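Local coordinates for RagB/SusD domain protein (Flavobacterium johnsoniae, PDB 5J90), which probably binds chitin as a SusD-like protein of a polysaccharide utilization locus that enables the bacterium to convert recalcitrant chitin, at residues Tyr92-Val97 / His128-Thr133; Ile121-Gly126 / Ile137-Phe142. All coordinates share one frame; numbering follows the deposited sequence.

Interaction 1 of 2, residues Tyr92-Val97 / His128-Thr133. With EDO (1,2-ethanediol), chain C.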
# COMPACT_ATOMS: atom_id res chain seq x y z
N TYR A 92 -7.94 -8.96 25.34
CA TYR A 92 -8.76 -10.16 25.44
C TYR A 92 -8.39 -11.24 24.42
O TYR A 92 -8.38 -12.43 24.74
CB TYR A 92 -10.26 -9.83 25.39
CG TYR A 92 -10.81 -9.49 26.75
CD1 TYR A 92 -10.56 -8.25 27.33
CD2 TYR A 92 -11.54 -10.42 27.48
CE1 TYR A 92 -11.04 -7.94 28.59
CE2 TYR A 92 -12.02 -10.11 28.74
CZ TYR A 92 -11.76 -8.87 29.29
OH TYR A 92 -12.24 -8.55 30.55
N GLY A 93 -8.04 -10.83 23.21
CA GLY A 93 -7.62 -11.77 22.18
C GLY A 93 -6.35 -12.51 22.54
O GLY A 93 -6.26 -13.73 22.40
N TYR A 94 -5.35 -11.78 23.01
CA TYR A 94 -4.09 -12.43 23.35
C TYR A 94 -4.19 -13.29 24.61
O TYR A 94 -3.61 -14.38 24.67
CB TYR A 94 -2.94 -11.41 23.46
CG TYR A 94 -2.34 -11.14 22.10
CD1 TYR A 94 -2.78 -10.07 21.33
CD2 TYR A 94 -1.37 -11.98 21.57
CE1 TYR A 94 -2.25 -9.83 20.07
CE2 TYR A 94 -0.84 -11.76 20.30
CZ TYR A 94 -1.28 -10.68 19.57
OH TYR A 94 -0.76 -10.45 18.31
N LYS A 95 -4.95 -12.83 25.60
CA LYS A 95 -5.06 -13.56 26.85
C LYS A 95 -5.81 -14.88 26.67
O LYS A 95 -5.48 -15.88 27.31
CB LYS A 95 -5.76 -12.70 27.90
CG LYS A 95 -5.94 -13.37 29.26
CD LYS A 95 -4.66 -13.29 30.07
CE LYS A 95 -4.82 -13.98 31.42
NZ LYS A 95 -3.59 -13.86 32.24
N ASN A 96 -6.80 -14.89 25.79
CA ASN A 96 -7.72 -16.03 25.69
C ASN A 96 -7.59 -16.86 24.44
O ASN A 96 -7.70 -18.08 24.50
CB ASN A 96 -9.16 -15.57 25.85
CG ASN A 96 -9.43 -15.03 27.22
OD1 ASN A 96 -9.38 -15.77 28.20
ND2 ASN A 96 -9.69 -13.74 27.32
N VAL A 97 -7.38 -16.22 23.30
CA VAL A 97 -7.19 -16.99 22.08
C VAL A 97 -5.72 -17.37 21.90
O VAL A 97 -5.38 -18.56 21.84
CB VAL A 97 -7.71 -16.23 20.84
CG1 VAL A 97 -7.40 -17.01 19.58
CG2 VAL A 97 -9.21 -15.99 20.98
N HIS A 128 -6.58 -14.07 12.71
CA HIS A 128 -6.67 -13.30 11.47
C HIS A 128 -7.44 -12.00 11.71
O HIS A 128 -7.13 -10.96 11.13
CB HIS A 128 -7.25 -14.11 10.28
CG HIS A 128 -8.75 -14.15 10.23
ND1 HIS A 128 -9.50 -15.04 10.97
CD2 HIS A 128 -9.64 -13.40 9.54
CE1 HIS A 128 -10.78 -14.85 10.73
NE2 HIS A 128 -10.90 -13.86 9.86
N ARG A 129 -8.43 -12.05 12.61
CA ARG A 129 -9.16 -10.84 12.99
C ARG A 129 -8.22 -9.81 13.61
O ARG A 129 -8.30 -8.61 13.31
CB ARG A 129 -10.29 -11.20 13.96
CG ARG A 129 -11.43 -11.98 13.29
CD ARG A 129 -12.26 -12.80 14.30
NE ARG A 129 -12.66 -12.04 15.49
CZ ARG A 129 -13.73 -11.25 15.58
NH1 ARG A 129 -14.55 -11.09 14.55
NH2 ARG A 129 -14.00 -10.61 16.71
N MET A 130 -7.32 -10.28 14.47
CA MET A 130 -6.35 -9.41 15.11
C MET A 130 -5.45 -8.69 14.10
O MET A 130 -5.32 -7.47 14.15
CB MET A 130 -5.51 -10.22 16.10
CG MET A 130 -4.66 -9.35 17.04
SD MET A 130 -5.62 -8.52 18.35
CE MET A 130 -6.13 -9.94 19.34
N THR A 131 -4.84 -9.44 13.19
CA THR A 131 -4.00 -8.77 12.21
C THR A 131 -4.80 -7.91 11.23
O THR A 131 -4.34 -6.85 10.81
CB THR A 131 -3.04 -9.73 11.47
OG1 THR A 131 -2.27 -8.99 10.51
CG2 THR A 131 -3.80 -10.80 10.71
N ASP A 132 -6.02 -8.33 10.91
CA ASP A 132 -6.86 -7.51 10.05
C ASP A 132 -7.23 -6.18 10.70
O ASP A 132 -7.57 -5.22 10.00
CB ASP A 132 -8.11 -8.27 9.64
CG ASP A 132 -7.82 -9.36 8.64
OD1 ASP A 132 -6.69 -9.44 8.10
OD2 ASP A 132 -8.75 -10.15 8.38
N THR A 133 -7.16 -6.11 12.02
CA THR A 133 -7.47 -4.89 12.76
C THR A 133 -6.25 -3.98 12.93
O THR A 133 -6.35 -2.77 12.72
CB THR A 133 -8.08 -5.25 14.13
OG1 THR A 133 -9.32 -5.94 13.91
CG2 THR A 133 -8.36 -4.01 14.96
C1 EDO C . -11.68 -6.17 32.19
O1 EDO C . -11.20 -7.46 32.58
C2 EDO C . -10.63 -5.13 32.52
O2 EDO C . -9.39 -5.49 31.89
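Next to the place where Gly-93 and Tyr-94 meet Met-130, Tyr-92 O is gripped twice by Asn-96: its backbone N donates at 3.1 Å, and its side-chain ND2 reaches the same oxygen at 3.2 Å, lying in the carbonyl plane on a lone pair. The second bond is bent, with an N-H...O angle of 141°, and ties the amide back onto its own helix just where a wider pi-type turn runs from 93 to 97. Across the interface the contact is apolar and rests largely on Met-130. Its CG leaves anti to the backbone N (chi1 -168°), which sends the chain at the facing helix; bends at the next two torsions then swing the methyl onto the bare backbone of Gly-93, with CE 3.7 Å from CA. The same methyl lies 3.9 Å from Tyr-94 CD1, while Met-130 CG comes equally near, 3.9 Å, to Tyr-94 CE1. The sulfur makes a Met-aromatic contact, SD standing 5.1 Å from the centre of the Tyr-94 ring and well off its normal (63°). At the far end of the ring, Tyr-94 OH is held by a hydrogen bond to Ile-138 O. Because Gly-93 has no side chain, the methyl can settle on its CA; the CA atoms of Gly-93 and Met-130 are 7.6 Å apart. Helices 83-108 and 113-134 thus pack antiparallel as a helical hairpin of the TPR-related SusD fold; other sides of 113-134 are covered by helices 154-177, 196-213 and 432-442.

Interaction 2 of 2, residues Ile121-Gly126 / Ile137-Phe142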
# COMPACT_ATOMS: atom_id res chain seq x y z
N ILE A 121 -6.58 -24.34 13.77
CA ILE A 121 -7.73 -23.80 13.06
C ILE A 121 -8.39 -22.69 13.88
O ILE A 121 -8.69 -21.61 13.36
CB ILE A 121 -8.74 -24.90 12.68
CG1 ILE A 121 -8.05 -25.95 11.80
CG2 ILE A 121 -9.95 -24.30 11.98
CD1 ILE A 121 -8.91 -27.20 11.55
N LEU A 122 -8.62 -22.95 15.16
CA LEU A 122 -9.19 -21.93 16.04
C LEU A 122 -8.27 -20.72 16.18
O LEU A 122 -8.74 -19.58 16.24
CB LEU A 122 -9.48 -22.53 17.42
CG LEU A 122 -10.83 -23.21 17.54
CD1 LEU A 122 -10.90 -23.95 18.86
CD2 LEU A 122 -11.94 -22.18 17.43
N LYS A 123 -6.97 -20.97 16.24
CA LYS A 123 -5.97 -19.91 16.33
C LYS A 123 -6.09 -18.97 15.13
O LYS A 123 -6.15 -17.75 15.30
CB LYS A 123 -4.57 -20.51 16.38
CG LYS A 123 -3.44 -19.50 16.51
CD LYS A 123 -2.10 -20.21 16.30
CE LYS A 123 -0.91 -19.29 16.58
NZ LYS A 123 0.36 -19.95 16.22
N VAL A 124 -6.13 -19.54 13.93
CA VAL A 124 -6.22 -18.71 12.73
C VAL A 124 -7.57 -17.98 12.69
O VAL A 124 -7.63 -16.79 12.34
CB VAL A 124 -5.97 -19.54 11.46
CG1 VAL A 124 -6.21 -18.69 10.21
CG2 VAL A 124 -4.55 -20.10 11.48
N GLU A 125 -8.64 -18.65 13.10
CA GLU A 125 -9.95 -17.99 13.14
C GLU A 125 -9.93 -16.77 14.05
O GLU A 125 -10.46 -15.71 13.69
CB GLU A 125 -11.03 -18.98 13.58
CG GLU A 125 -12.36 -18.33 13.98
CD GLU A 125 -13.01 -17.46 12.91
OE1 GLU A 125 -12.63 -17.53 11.71
OE2 GLU A 125 -13.92 -16.68 13.28
N GLY A 126 -9.32 -16.88 15.22
CA GLY A 126 -9.27 -15.73 16.11
C GLY A 126 -8.22 -14.70 15.72
O GLY A 126 -8.47 -13.49 15.78
N ILE A 137 1.31 -7.76 14.06
CA ILE A 137 0.91 -8.24 15.39
C ILE A 137 1.98 -9.17 15.93
O ILE A 137 2.87 -9.60 15.20
CB ILE A 137 -0.45 -8.99 15.37
CG1 ILE A 137 -0.36 -10.26 14.52
CG2 ILE A 137 -1.57 -8.07 14.90
CD1 ILE A 137 -1.54 -11.23 14.73
N ILE A 138 1.90 -9.48 17.22
CA ILE A 138 2.73 -10.53 17.79
C ILE A 138 2.21 -11.89 17.33
O ILE A 138 1.02 -12.19 17.46
CB ILE A 138 2.77 -10.46 19.32
CG1 ILE A 138 3.46 -9.17 19.76
CG2 ILE A 138 3.49 -11.68 19.89
CD1 ILE A 138 3.37 -8.87 21.26
N TYR A 139 3.08 -12.71 16.74
CA TYR A 139 2.64 -14.02 16.28
C TYR A 139 3.76 -15.04 16.50
O TYR A 139 3.70 -15.80 17.47
CB TYR A 139 2.11 -13.95 14.83
CG TYR A 139 1.08 -15.01 14.50
CD1 TYR A 139 -0.19 -14.98 15.08
CD2 TYR A 139 1.36 -16.04 13.60
CE1 TYR A 139 -1.14 -15.95 14.79
CE2 TYR A 139 0.40 -17.02 13.30
CZ TYR A 139 -0.84 -16.96 13.90
OH TYR A 139 -1.80 -17.91 13.63
N SER A 140 4.80 -15.01 15.68
CA SER A 140 5.89 -15.98 15.82
C SER A 140 6.61 -15.90 17.16
O SER A 140 7.10 -16.92 17.67
CB SER A 140 6.90 -15.87 14.66
OG SER A 140 7.68 -14.68 14.74
N LYS A 141 6.68 -14.71 17.75
CA LYS A 141 7.45 -14.51 18.97
C LYS A 141 6.61 -14.58 20.24
O LYS A 141 7.10 -14.28 21.32
CB LYS A 141 8.20 -13.17 18.92
CG LYS A 141 9.17 -13.02 17.75
CD LYS A 141 10.20 -14.14 17.74
CE LYS A 141 11.17 -13.98 16.58
NZ LYS A 141 10.45 -13.94 15.27
N PHE A 142 5.34 -14.96 20.12
CA PHE A 142 4.49 -15.04 21.30
C PHE A 142 5.10 -15.95 22.35
O PHE A 142 5.62 -17.02 22.02
CB PHE A 142 3.08 -15.53 20.96
CG PHE A 142 2.16 -15.56 22.15
CD1 PHE A 142 1.51 -14.42 22.57
CD2 PHE A 142 1.99 -16.73 22.88
CE1 PHE A 142 0.68 -14.44 23.68
CE2 PHE A 142 1.17 -16.76 24.00
CZ PHE A 142 0.51 -15.61 24.40
O HOH W 1 2.73 -18.44 16.67
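Lys-123 and Tyr-139 form an off-centre cation-pi pair that fastens helix 113-134 of the SusD fold to the loop following it. The two side chains come from opposite directions, and the lysine runs past the hydroxyl end of the tyrosine. From the helix, Lys-123 CB points toward the loop, and the touching begins one atom on: CG, anti to the backbone N (chi1 -178°), lies 3.7 Å from Tyr-139 OH. Because the rest of the chain is fully extended, its methylenes pass the phenol in turn, CD at 3.5 Å and CE at 3.4 Å from that same OH, before NZ arrives over the ring, 4.5 Å from its centre and 31° off the normal. The ammonium is also anchored by a salt bridge to Glu-164 OE2 of helix 154-177, whose OE1 takes a hydrogen bond with Tyr-139 OH. One carboxylate thereby holds both tips together, and its charge would probably offset that of the lysine in this largely buried spot. A water above the same ring face accepts from Lys-123 NZ at 2.8 Å and donates to Tyr-139 O at 2.9 Å, linking the lysine to the first residue of the type I turn 139-142. That carbonyl is used twice, for the turn itself closes through Phe-142 N, 3.2 Å from Tyr-139 O.

In the fold
From the N terminus, helix 83-108 supplies the first segment, 92-97; the chain then turns back into helix 113-134, which carries 121-126 and, about two turns on, 128-133. Interaction 1 closes the hairpin between these two helices, across 30 residues. Interaction 2 closes the shorter path from the second helix into the loop at 137-142, before helix 154-177. Their segments alternate along the chain, so the two contacts cross. They also touch, their centres about 7 Å apart: Ile-137 CG2 packs 3.7 Å from Thr-131 CA, and Phe-142 CE1 lies 3.8 Å from Tyr-94 CD2. The loop is thereby tied to both helices of the hairpin.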